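Peptide methionine sulfoxide reductase msrA/msrB (Neisseria gonorrhoeae, PDB 2H30) probably passes electrons from DsbD through its N-terminal thioredoxin-fold domain to the downstream methionine sulfoxide reductase domains that repair oxidised methionine. Local coordinates at residues L35-W46 with S70-S79; Q135-Q146 with L150-L161. The protein carries 2 engineered substitutions. All coordinates share one frame; numbering follows the deposited sequence.

How the interactions relate
Both contacts serve the same mixed sheet of the thioredoxin fold, one in its interior and one at its margin. Interaction 1 pairs strands 41-45 and 73-78, is largely buried, and rests on regular backbone hydrogen bonds with aliphatic packing on either face. Interaction 2 lies farther out and is only partly buried; there the outermost strand 134-139 and helix 144-152 receive the C-terminal segment, and side-chain groups of Arg136 and Gln146 do the polar work by gripping backbone carbonyls. The two meet where helix 144-152 lies against the sheet: Ile151 packs on Leu42 and Ala72, and Leu150 on Leu42.

Interaction 1: L35-W46 with S70-S79; sequences LKKDKPTLIKFW and SSANLITVAS
With its CG lying between the backbone N and the carbonyl carbon (chi1 65°), the Trp46 indole swings over to strand 73-78, where NE1 donates to Thr76 OG1 at 3.0 Å. The hydroxyl, also hydrogen-bonded to Pro104 O just before strand 105-107, sits at the edge of the ring, 16° out of its plane, while Ala78 CB lies 4.2 Å from Trp46 CE2. A chi1 of 66° likewise carries Ile75 CG1 alongside Ile43 CG1, 3.8 Å away and pointing the same way. The strands run parallel, the first and third elements of a right-handed beta-alpha-beta unit completed by helix 51-64. Leu42 and Lys44 each use both N and O in the pairing; Leu42 N to Asn73 O, 2.7 Å, is the shortest of these bonds. On one face, Ile43 CG2 touches Val77 CG2 at 3.5 Å and also sits above the rim of one face of the Phe45 ring. On the opposite face, Leu42 and Leu74 lie side by side with CD2 against CD2 at 3.5 Å, a tight fit. Before the strands, the extended Lys39 chain runs over Ser71 O and ends with NZ bonded to Ser70 O, 2.9 Å. At the far end, one water bridges Trp46 O and Ser79 N. Trp46 also packs on Cys53 of what is probably the redox CxxC motif, so this end borders the presumed active site. Strand 124-128 flanks 41-45 and strand 105-107 flanks 73-78; Met20 of helix 16-20 packs on Ile43 and Ile75, and Trp63 of helix 51-64 on Leu74.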
loop_
_atom_site.group_PDB
_atom_site.type_symbol
_atom_site.label_atom_id
_atom_site.label_comp_id
_atom_site.label_asym_id
_atom_site.label_seq_id
_atom_site.Cartn_x
_atom_site.Cartn_y
_atom_site.Cartn_z
ATOM N N LEU A 35 -2.793 -11.056 2.721
ATOM C CA LEU A 35 -2.415 -11.362 1.358
ATOM C C LEU A 35 -3.189 -12.562 0.807
ATOM O O LEU A 35 -2.591 -13.596 0.390
ATOM C CB LEU A 35 -0.912 -11.614 1.268
ATOM C CG LEU A 35 -0.083 -10.403 1.610
ATOM C CD1 LEU A 35 1.405 -10.744 1.581
ATOM C CD2 LEU A 35 -0.391 -9.287 0.602
ATOM N N LYS A 36 -4.511 -12.423 0.817
ATOM C CA LYS A 36 -5.413 -13.535 0.470
ATOM C C LYS A 36 -5.103 -14.111 -0.871
ATOM O O LYS A 36 -4.726 -13.414 -1.840
ATOM C CB LYS A 36 -6.879 -13.113 0.517
ATOM C CG LYS A 36 -7.330 -12.464 1.753
ATOM C CD LYS A 36 -6.935 -13.176 3.040
ATOM C CE LYS A 36 -7.660 -12.488 4.199
ATOM N NZ LYS A 36 -7.307 -13.067 5.589
ATOM N N LYS A 37 -5.262 -15.440 -0.969
ATOM C CA LYS A 37 -4.945 -16.113 -2.210
ATOM C C LYS A 37 -5.979 -15.810 -3.292
ATOM O O LYS A 37 -7.129 -15.428 -3.003
ATOM C CB LYS A 37 -4.823 -17.644 -1.965
ATOM C CG LYS A 37 -3.588 -18.018 -1.137
ATOM C CD LYS A 37 -2.336 -17.809 -1.957
ATOM C CE LYS A 37 -1.088 -18.043 -1.141
ATOM N NZ LYS A 37 0.057 -18.386 -2.036
ATOM N N ASP A 38 -5.547 -15.923 -4.534
ATOM C CA ASP A 38 -6.415 -15.821 -5.701
ATOM C C ASP A 38 -6.962 -14.438 -5.865
ATOM O O ASP A 38 -8.004 -14.238 -6.501
ATOM C CB ASP A 38 -7.577 -16.813 -5.602
ATOM C CG ASP A 38 -7.102 -18.245 -5.551
ATOM O OD1 ASP A 38 -6.194 -18.580 -6.363
ATOM O OD2 ASP A 38 -7.642 -18.996 -4.680
ATOM N N LYS A 39 -6.271 -13.469 -5.252
ATOM C CA LYS A 39 -6.634 -12.067 -5.425
ATOM C C LYS A 39 -5.366 -11.297 -5.790
ATOM O O LYS A 39 -4.324 -11.583 -5.235
ATOM C CB LYS A 39 -7.175 -11.478 -4.123
ATOM C CG LYS A 39 -8.548 -11.971 -3.714
ATOM C CD LYS A 39 -9.008 -11.203 -2.519
ATOM C CE LYS A 39 -10.305 -11.759 -2.027
ATOM N NZ LYS A 39 -10.904 -10.959 -0.930
ATOM N N PRO A 40 -5.499 -10.286 -6.653
ATOM C CA PRO A 40 -4.335 -9.355 -6.804
ATOM C C PRO A 40 -4.233 -8.496 -5.537
ATOM O O PRO A 40 -5.177 -8.430 -4.774
ATOM C CB PRO A 40 -4.739 -8.475 -7.988
ATOM C CG PRO A 40 -6.285 -8.478 -7.967
ATOM C CD PRO A 40 -6.672 -9.870 -7.451
ATOM N N THR A 41 -3.111 -7.806 -5.370
ATOM C CA THR A 41 -2.903 -6.950 -4.226
ATOM C C THR A 41 -2.569 -5.567 -4.726
ATOM O O THR A 41 -1.661 -5.374 -5.578
ATOM C CB THR A 41 -1.759 -7.491 -3.349
ATOM O OG1 THR A 41 -2.188 -8.795 -2.857
ATOM C CG2 THR A 41 -1.544 -6.618 -2.114
ATOM N N LEU A 42 -3.300 -4.586 -4.184
ATOM C CA LEU A 42 -3.057 -3.173 -4.535
ATOM C C LEU A 42 -2.396 -2.569 -3.322
ATOM O O LEU A 42 -2.961 -2.622 -2.212
ATOM C CB LEU A 42 -4.404 -2.493 -4.834
ATOM C CG LEU A 42 -4.220 -1.025 -5.173
ATOM C CD1 LEU A 42 -3.386 -0.791 -6.457
ATOM C CD2 LEU A 42 -5.700 -0.494 -5.287
ATOM N N ILE A 43 -1.174 -2.064 -3.505
ATOM C CA ILE A 43 -0.367 -1.593 -2.360
ATOM C C ILE A 43 -0.142 -0.105 -2.458
ATOM O O ILE A 43 0.331 0.378 -3.504
ATOM C CB ILE A 43 1.018 -2.240 -2.345
ATOM C CG1 ILE A 43 0.876 -3.773 -2.314
ATOM C CG2 ILE A 43 1.830 -1.718 -1.142
ATOM C CD1 ILE A 43 2.239 -4.448 -2.494
ATOM N N LYS A 44 -0.450 0.610 -1.408
ATOM C CA LYS A 44 -0.145 2.074 -1.351
ATOM C C LYS A 44 1.096 2.274 -0.467
ATOM O O LYS A 44 1.029 1.870 0.723
ATOM C CB LYS A 44 -1.303 2.820 -0.691
ATOM C CG LYS A 44 -1.027 4.347 -0.718
ATOM C CD LYS A 44 -2.136 5.101 -0.056
ATOM C CE LYS A 44 -2.043 6.581 -0.616
ATOM N NZ LYS A 44 -3.287 7.198 -0.326
ATOM N N PHE A 45 2.144 2.885 -1.038
ATOM C CA PHE A 45 3.364 3.237 -0.284
ATOM C C PHE A 45 3.216 4.674 0.160
ATOM O O PHE A 45 2.859 5.559 -0.643
ATOM C CB PHE A 45 4.603 3.119 -1.186
ATOM C CG PHE A 45 4.872 1.705 -1.608
ATOM C CD1 PHE A 45 4.218 1.139 -2.700
ATOM C CD2 PHE A 45 5.731 0.930 -0.854
ATOM C CE1 PHE A 45 4.488 -0.209 -3.045
ATOM C CE2 PHE A 45 6.027 -0.411 -1.209
ATOM C CZ PHE A 45 5.407 -0.994 -2.293
ATOM N N TRP A 46 3.574 4.916 1.416
ATOM C CA TRP A 46 3.426 6.250 1.991
ATOM C C TRP A 46 4.424 6.485 3.116
ATOM O O TRP A 46 5.147 5.561 3.518
ATOM C CB TRP A 46 1.981 6.451 2.487
ATOM C CG TRP A 46 1.558 5.555 3.618
ATOM C CD1 TRP A 46 1.139 4.241 3.513
ATOM C CD2 TRP A 46 1.399 5.920 4.986
ATOM N NE1 TRP A 46 0.775 3.760 4.786
ATOM C CE2 TRP A 46 0.974 4.771 5.693
ATOM C CE3 TRP A 46 1.678 7.094 5.696
ATOM C CZ2 TRP A 46 0.703 4.776 7.055
ATOM C CZ3 TRP A 46 1.440 7.088 7.081
ATOM C CH2 TRP A 46 0.972 5.950 7.748
ATOM N N SER A 70 -13.607 -5.750 -3.141
ATOM C CA SER A 70 -13.478 -7.041 -2.503
ATOM C C SER A 70 -12.703 -8.073 -3.311
ATOM O O SER A 70 -12.235 -9.063 -2.717
ATOM C CB SER A 70 -14.834 -7.583 -2.073
ATOM O OG SER A 70 -15.562 -7.859 -3.231
ATOM N N SER A 71 -12.531 -7.844 -4.608
ATOM C CA SER A 71 -11.808 -8.817 -5.446
ATOM C C SER A 71 -10.289 -8.703 -5.267
ATOM O O SER A 71 -9.567 -9.517 -5.842
ATOM C CB SER A 71 -12.148 -8.657 -6.941
ATOM O OG SER A 71 -11.668 -7.411 -7.411
ATOM N N ALA A 72 -9.824 -7.660 -4.528
ATOM C CA ALA A 72 -8.370 -7.455 -4.383
ATOM C C ALA A 72 -8.041 -7.354 -2.923
ATOM O O ALA A 72 -8.903 -7.004 -2.114
ATOM C CB ALA A 72 -7.946 -6.096 -5.082
ATOM N N ASN A 73 -6.771 -7.578 -2.602
ATOM C CA ASN A 73 -6.256 -7.239 -1.277
ATOM C C ASN A 73 -5.782 -5.786 -1.333
ATOM O O ASN A 73 -4.984 -5.464 -2.201
ATOM C CB ASN A 73 -5.041 -8.085 -0.945
ATOM C CG ASN A 73 -5.315 -9.619 -1.050
ATOM O OD1 ASN A 73 -4.554 -10.348 -1.676
ATOM N ND2 ASN A 73 -6.401 -10.048 -0.467
ATOM N N LEU A 74 -6.281 -4.946 -0.438
ATOM C CA LEU A 74 -5.771 -3.566 -0.384
ATOM C C LEU A 74 -4.959 -3.414 0.889
ATOM O O LEU A 74 -5.436 -3.655 2.022
ATOM C CB LEU A 74 -6.947 -2.605 -0.343
ATOM C CG LEU A 74 -7.143 -1.867 -1.613
ATOM C CD1 LEU A 74 -8.404 -1.024 -1.484
ATOM C CD2 LEU A 74 -6.002 -0.923 -1.865
ATOM N N ILE A 75 -3.685 -3.090 0.682
ATOM C CA ILE A 75 -2.811 -2.852 1.826
ATOM C C ILE A 75 -1.967 -1.600 1.641
ATOM O O ILE A 75 -1.860 -1.085 0.523
ATOM C CB ILE A 75 -1.920 -4.064 2.111
ATOM C CG1 ILE A 75 -0.976 -4.248 0.966
ATOM C CG2 ILE A 75 -2.779 -5.349 2.364
ATOM C CD1 ILE A 75 0.149 -5.196 1.300
ATOM N N THR A 76 -1.409 -1.102 2.733
ATOM C CA THR A 76 -0.489 0.036 2.603
ATOM C C THR A 76 0.843 -0.377 3.235
ATOM O O THR A 76 0.860 -1.273 4.092
ATOM C CB THR A 76 -1.015 1.334 3.264
ATOM O OG1 THR A 76 -0.844 1.267 4.689
ATOM C CG2 THR A 76 -2.515 1.522 2.877
ATOM N N VAL A 77 1.906 0.285 2.812
ATOM C CA VAL A 77 3.246 0.025 3.333
ATOM C C VAL A 77 3.881 1.342 3.765
ATOM O O VAL A 77 4.006 2.266 2.963
ATOM C CB VAL A 77 4.115 -0.581 2.286
ATOM C CG1 VAL A 77 5.587 -0.701 2.802
ATOM C CG2 VAL A 77 3.575 -1.992 1.922
ATOM N N ALA A 78 4.305 1.359 5.034
ATOM C CA ALA A 78 5.189 2.424 5.543
ATOM C C ALA A 78 6.530 1.760 5.789
ATOM O O ALA A 78 6.573 0.571 6.048
ATOM C CB ALA A 78 4.683 3.038 6.810
ATOM N N SER A 79 7.595 2.550 5.681
ATOM C CA SER A 79 8.974 1.987 5.632
ATOM C C SER A 79 9.848 2.670 6.664
ATOM O O SER A 79 10.595 3.589 6.320
ATOM C CB SER A 79 9.543 2.100 4.208
ATOM O OG SER A 79 8.754 1.358 3.278
HETATM O O HOH W 1 -10.041 -11.703 -7.370
HETATM O O HOH W 2 7.290 5.347 5.181
#

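Interaction 2: Q135-Q146 with L150-L161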
loop_
_atom_site.group_PDB
_atom_site.type_symbol
_atom_site.label_atom_id
_atom_site.label_comp_id
_atom_site.label_asym_id
_atom_site.label_seq_id
_atom_site.Cartn_x
_atom_site.Cartn_y
_atom_site.Cartn_z
ATOM N N GLN A 135 2.837 -6.157 -11.501
ATOM C CA GLN A 135 2.170 -5.846 -12.772
ATOM C C GLN A 135 2.152 -4.374 -13.148
ATOM O O GLN A 135 2.155 -4.021 -14.326
ATOM C CB GLN A 135 0.750 -6.384 -12.777
ATOM C CG GLN A 135 0.807 -7.901 -12.638
ATOM C CD GLN A 135 -0.515 -8.549 -12.639
ATOM O OE1 GLN A 135 -1.480 -7.997 -12.159
ATOM N NE2 GLN A 135 -0.527 -9.829 -13.046
ATOM N N ARG A 136 2.158 -3.493 -12.153
ATOM C CA ARG A 136 2.066 -2.084 -12.453
ATOM C C ARG A 136 2.576 -1.314 -11.243
ATOM O O ARG A 136 2.341 -1.717 -10.089
ATOM C CB ARG A 136 0.564 -1.693 -12.647
ATOM C CG ARG A 136 0.283 -0.277 -13.098
ATOM C CD ARG A 136 0.552 -0.154 -14.641
ATOM N NE ARG A 136 0.197 1.165 -15.125
ATOM C CZ ARG A 136 -0.970 1.416 -15.710
ATOM N NH1 ARG A 136 -1.852 0.428 -15.868
ATOM N NH2 ARG A 136 -1.205 2.644 -16.140
ATOM N N ILE A 137 3.302 -0.238 -11.517
ATOM C CA ILE A 137 3.683 0.753 -10.470
ATOM C C ILE A 137 3.267 2.130 -10.962
ATOM O O ILE A 137 3.497 2.524 -12.124
ATOM C CB ILE A 137 5.218 0.775 -10.228
ATOM C CG1 ILE A 137 5.670 -0.588 -9.679
ATOM C CG2 ILE A 137 5.568 1.854 -9.225
ATOM C CD1 ILE A 137 7.185 -0.828 -9.769
ATOM N N VAL A 138 2.561 2.851 -10.086
ATOM C CA VAL A 138 2.080 4.176 -10.399
ATOM C C VAL A 138 2.696 5.150 -9.424
ATOM O O VAL A 138 2.537 5.019 -8.219
ATOM C CB VAL A 138 0.523 4.223 -10.292
ATOM C CG1 VAL A 138 0.014 5.645 -10.581
ATOM C CG2 VAL A 138 -0.094 3.192 -11.287
ATOM N N LYS A 139 3.370 6.191 -9.969
ATOM C CA LYS A 139 3.896 7.265 -9.112
ATOM C C LYS A 139 2.773 8.261 -8.847
ATOM O O LYS A 139 2.076 8.682 -9.786
ATOM C CB LYS A 139 4.991 8.009 -9.886
ATOM C CG LYS A 139 5.664 9.122 -9.186
ATOM C CD LYS A 139 6.858 9.599 -10.081
ATOM C CE LYS A 139 7.982 8.537 -10.087
ATOM N NZ LYS A 139 9.158 8.790 -11.009
ATOM N N GLY A 140 2.620 8.614 -7.576
ATOM C CA GLY A 140 1.676 9.661 -7.136
ATOM C C GLY A 140 0.327 9.095 -6.806
ATOM O O GLY A 140 0.167 7.877 -6.733
ATOM N N SER A 141 -0.583 10.024 -6.537
ATOM C CA SER A 141 -1.927 9.673 -6.098
ATOM C C SER A 141 -2.753 9.101 -7.212
ATOM O O SER A 141 -2.561 9.450 -8.396
ATOM C CB SER A 141 -2.666 10.905 -5.604
ATOM O OG SER A 141 -1.988 11.486 -4.557
ATOM N N ILE A 142 -3.724 8.268 -6.823
ATOM C CA ILE A 142 -4.728 7.771 -7.753
ATOM C C ILE A 142 -6.089 8.011 -7.104
ATOM O O ILE A 142 -6.189 8.025 -5.862
ATOM C CB ILE A 142 -4.583 6.314 -8.188
ATOM C CG1 ILE A 142 -4.721 5.347 -7.004
ATOM C CG2 ILE A 142 -3.249 6.109 -8.934
ATOM C CD1 ILE A 142 -4.609 3.865 -7.369
ATOM N N ASN A 143 -7.085 8.223 -7.969
ATOM C CA ASN A 143 -8.453 8.321 -7.462
ATOM C C ASN A 143 -9.177 6.979 -7.397
ATOM O O ASN A 143 -8.633 5.950 -7.834
ATOM C CB ASN A 143 -9.240 9.391 -8.254
ATOM C CG ASN A 143 -9.356 9.078 -9.714
ATOM O OD1 ASN A 143 -9.565 7.942 -10.123
ATOM N ND2 ASN A 143 -9.209 10.143 -10.570
ATOM N N GLU A 144 -10.405 6.979 -6.859
ATOM C CA GLU A 144 -11.134 5.678 -6.641
ATOM C C GLU A 144 -11.449 4.929 -7.936
ATOM O O GLU A 144 -11.213 3.692 -8.026
ATOM C CB GLU A 144 -12.397 5.884 -5.867
ATOM C CG GLU A 144 -12.998 4.600 -5.506
ATOM C CD GLU A 144 -14.276 4.773 -4.700
ATOM O OE1 GLU A 144 -14.912 3.747 -4.376
ATOM O OE2 GLU A 144 -14.581 5.937 -4.350
ATOM N N ALA A 145 -11.708 5.692 -8.992
ATOM C CA ALA A 145 -11.976 5.121 -10.312
ATOM C C ALA A 145 -10.752 4.507 -10.923
ATOM O O ALA A 145 -10.833 3.447 -11.520
ATOM C CB ALA A 145 -12.555 6.232 -11.269
ATOM N N GLN A 146 -9.603 5.201 -10.797
ATOM C CA GLN A 146 -8.314 4.646 -11.259
ATOM C C GLN A 146 -7.933 3.376 -10.465
ATOM O O GLN A 146 -7.499 2.377 -11.052
ATOM C CB GLN A 146 -7.219 5.687 -11.059
ATOM C CG GLN A 146 -7.323 6.809 -12.116
ATOM C CD GLN A 146 -6.399 7.943 -11.805
ATOM O OE1 GLN A 146 -6.161 8.298 -10.631
ATOM N NE2 GLN A 146 -5.897 8.606 -12.887
ATOM N N LEU A 150 -7.549 -0.326 -12.058
ATOM C CA LEU A 150 -6.315 -1.155 -11.932
ATOM C C LEU A 150 -6.583 -2.559 -11.397
ATOM O O LEU A 150 -5.934 -3.544 -11.798
ATOM C CB LEU A 150 -5.326 -0.513 -10.954
ATOM C CG LEU A 150 -4.512 0.675 -11.407
ATOM C CD1 LEU A 150 -3.594 1.018 -10.191
ATOM C CD2 LEU A 150 -3.631 0.221 -12.576
ATOM N N ILE A 151 -7.521 -2.714 -10.468
ATOM C CA ILE A 151 -7.762 -4.053 -9.883
ATOM C C ILE A 151 -8.490 -4.932 -10.884
ATOM O O ILE A 151 -8.385 -6.163 -10.802
ATOM C CB ILE A 151 -8.449 -4.074 -8.511
ATOM C CG1 ILE A 151 -9.877 -3.547 -8.574
ATOM C CG2 ILE A 151 -7.639 -3.259 -7.476
ATOM C CD1 ILE A 151 -10.641 -3.778 -7.214
ATOM N N ARG A 152 -9.186 -4.291 -11.822
ATOM C CA ARG A 152 -9.815 -5.023 -12.910
ATOM C C ARG A 152 -8.823 -5.337 -14.020
ATOM O O ARG A 152 -8.858 -6.469 -14.543
ATOM C CB ARG A 152 -11.008 -4.262 -13.484
ATOM C CG ARG A 152 -11.849 -5.130 -14.394
ATOM C CD ARG A 152 -12.827 -4.292 -15.157
ATOM N NE ARG A 152 -12.148 -3.503 -16.148
ATOM C CZ ARG A 152 -12.040 -2.186 -16.162
ATOM N NH1 ARG A 152 -12.577 -1.450 -15.210
ATOM N NH2 ARG A 152 -11.371 -1.597 -17.134
ATOM N N ASN A 153 -7.976 -4.381 -14.385
ATOM C CA ASN A 153 -7.033 -4.596 -15.519
ATOM C C ASN A 153 -5.728 -3.908 -15.165
ATOM O O ASN A 153 -5.680 -2.681 -15.145
ATOM C CB ASN A 153 -7.624 -3.991 -16.804
ATOM C CG ASN A 153 -6.629 -3.990 -17.986
ATOM O OD1 ASN A 153 -5.599 -4.622 -17.935
ATOM N ND2 ASN A 153 -6.936 -3.218 -19.029
ATOM N N PRO A 154 -4.665 -4.710 -14.852
ATOM C CA PRO A 154 -3.394 -4.042 -14.461
ATOM C C PRO A 154 -2.816 -3.082 -15.515
ATOM O O PRO A 154 -2.008 -2.185 -15.175
ATOM C CB PRO A 154 -2.426 -5.231 -14.301
ATOM C CG PRO A 154 -3.075 -6.400 -15.027
ATOM C CD PRO A 154 -4.580 -6.181 -14.844
ATOM N N ASN A 155 -3.263 -3.231 -16.776
ATOM C CA ASN A 155 -2.798 -2.372 -17.867
ATOM C C ASN A 155 -3.745 -1.244 -18.201
ATOM O O ASN A 155 -3.581 -0.553 -19.198
ATOM C CB ASN A 155 -2.551 -3.197 -19.134
ATOM C CG ASN A 155 -1.530 -4.267 -18.906
ATOM O OD1 ASN A 155 -0.462 -3.987 -18.348
ATOM N ND2 ASN A 155 -1.864 -5.480 -19.265
ATOM N N ALA A 156 -4.694 -1.000 -17.298
ATOM C CA ALA A 156 -5.603 0.126 -17.483
ATOM C C ALA A 156 -4.941 1.436 -17.798
ATOM O O ALA A 156 -3.960 1.847 -17.149
ATOM C CB ALA A 156 -6.484 0.306 -16.219
ATOM N N ASP A 157 -5.564 2.212 -18.703
ATOM C CA ASP A 157 -5.134 3.524 -18.985
ATOM C C ASP A 157 -5.614 4.523 -17.926
ATOM O O ASP A 157 -6.766 4.988 -17.966
ATOM C CB ASP A 157 -5.670 3.970 -20.367
ATOM C CG ASP A 157 -5.315 5.402 -20.697
ATOM O OD1 ASP A 157 -4.748 6.170 -19.847
ATOM O OD2 ASP A 157 -5.630 5.796 -21.855
ATOM N N LEU A 158 -4.780 4.828 -16.949
ATOM C CA LEU A 158 -5.209 5.724 -15.905
ATOM C C LEU A 158 -5.276 7.198 -16.269
ATOM O O LEU A 158 -6.003 7.980 -15.673
ATOM C CB LEU A 158 -4.314 5.497 -14.669
ATOM C CG LEU A 158 -4.228 4.056 -14.220
ATOM C CD1 LEU A 158 -3.345 4.037 -12.960
ATOM C CD2 LEU A 158 -5.563 3.434 -13.901
ATOM N N GLY A 159 -4.450 7.634 -17.218
ATOM C CA GLY A 159 -4.463 9.012 -17.668
ATOM C C GLY A 159 -5.788 9.479 -18.227
ATOM O O GLY A 159 -6.111 10.624 -18.087
ATOM N N SER A 160 -6.574 8.569 -18.815
ATOM C CA SER A 160 -7.848 8.962 -19.378
ATOM C C SER A 160 -8.853 9.373 -18.310
ATOM O O SER A 160 -9.841 10.016 -18.618
ATOM C CB SER A 160 -8.362 7.868 -20.296
ATOM O OG SER A 160 -7.359 7.712 -21.305
ATOM N N LEU A 161 -8.565 9.011 -17.036
ATOM C CA LEU A 161 -9.359 9.398 -15.856
ATOM C C LEU A 161 -8.698 10.470 -14.933
ATOM O O LEU A 161 -9.221 10.783 -13.843
ATOM C CB LEU A 161 -9.561 8.126 -14.973
ATOM C CG LEU A 161 -10.430 7.071 -15.580
ATOM C CD1 LEU A 161 -10.270 5.771 -14.809
ATOM C CD2 LEU A 161 -11.905 7.505 -15.534
#
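Arg136 places its guanidinium beneath the turn that follows helix 144-152, with Leu158 CD1 over one face and two backbone carbonyls at its edge. The segments include the last strand and both ends of the last helix of the thioredoxin fold, and Asn153-Ala156 makes a type I turn there. A bend at chi2 (78°) turns the arginine chain so that NH1 reaches Pro154 O at 2.7 Å, while NH1 and NH2 together grip Ala156 O end-on, at 2.8 and 3.0 Å. Both acceptors lie almost exactly in the guanidinium plane, which should fix its rotation. Arg136 shares with Gln135 a classic beta bulge opposite Leu127, and both side chains meet the turn: Gln135 lays its CB and OE1 against the ring of Pro154. Farther along the strand, Val138 CG2 packs on Leu158 CD1 at 3.8 Å; Ile142 CD1 meets Leu150 CD1, tying the residue just before the N-cap to the last turn of the helix. The helix start is closed by a capping box, Asn143 OD1 accepting from Gln146 N and Gln146 OE1 from Asn143 N. That leaves NE2 for the C-terminal segment; the Gln146 and Leu161 side chains slide past each other in opposite directions, CG near CB. Leu158 O is held by two donors from opposite faces of its plane: Leu161 N, and Gln146 NE2 at 2.9 Å, 44° above that plane.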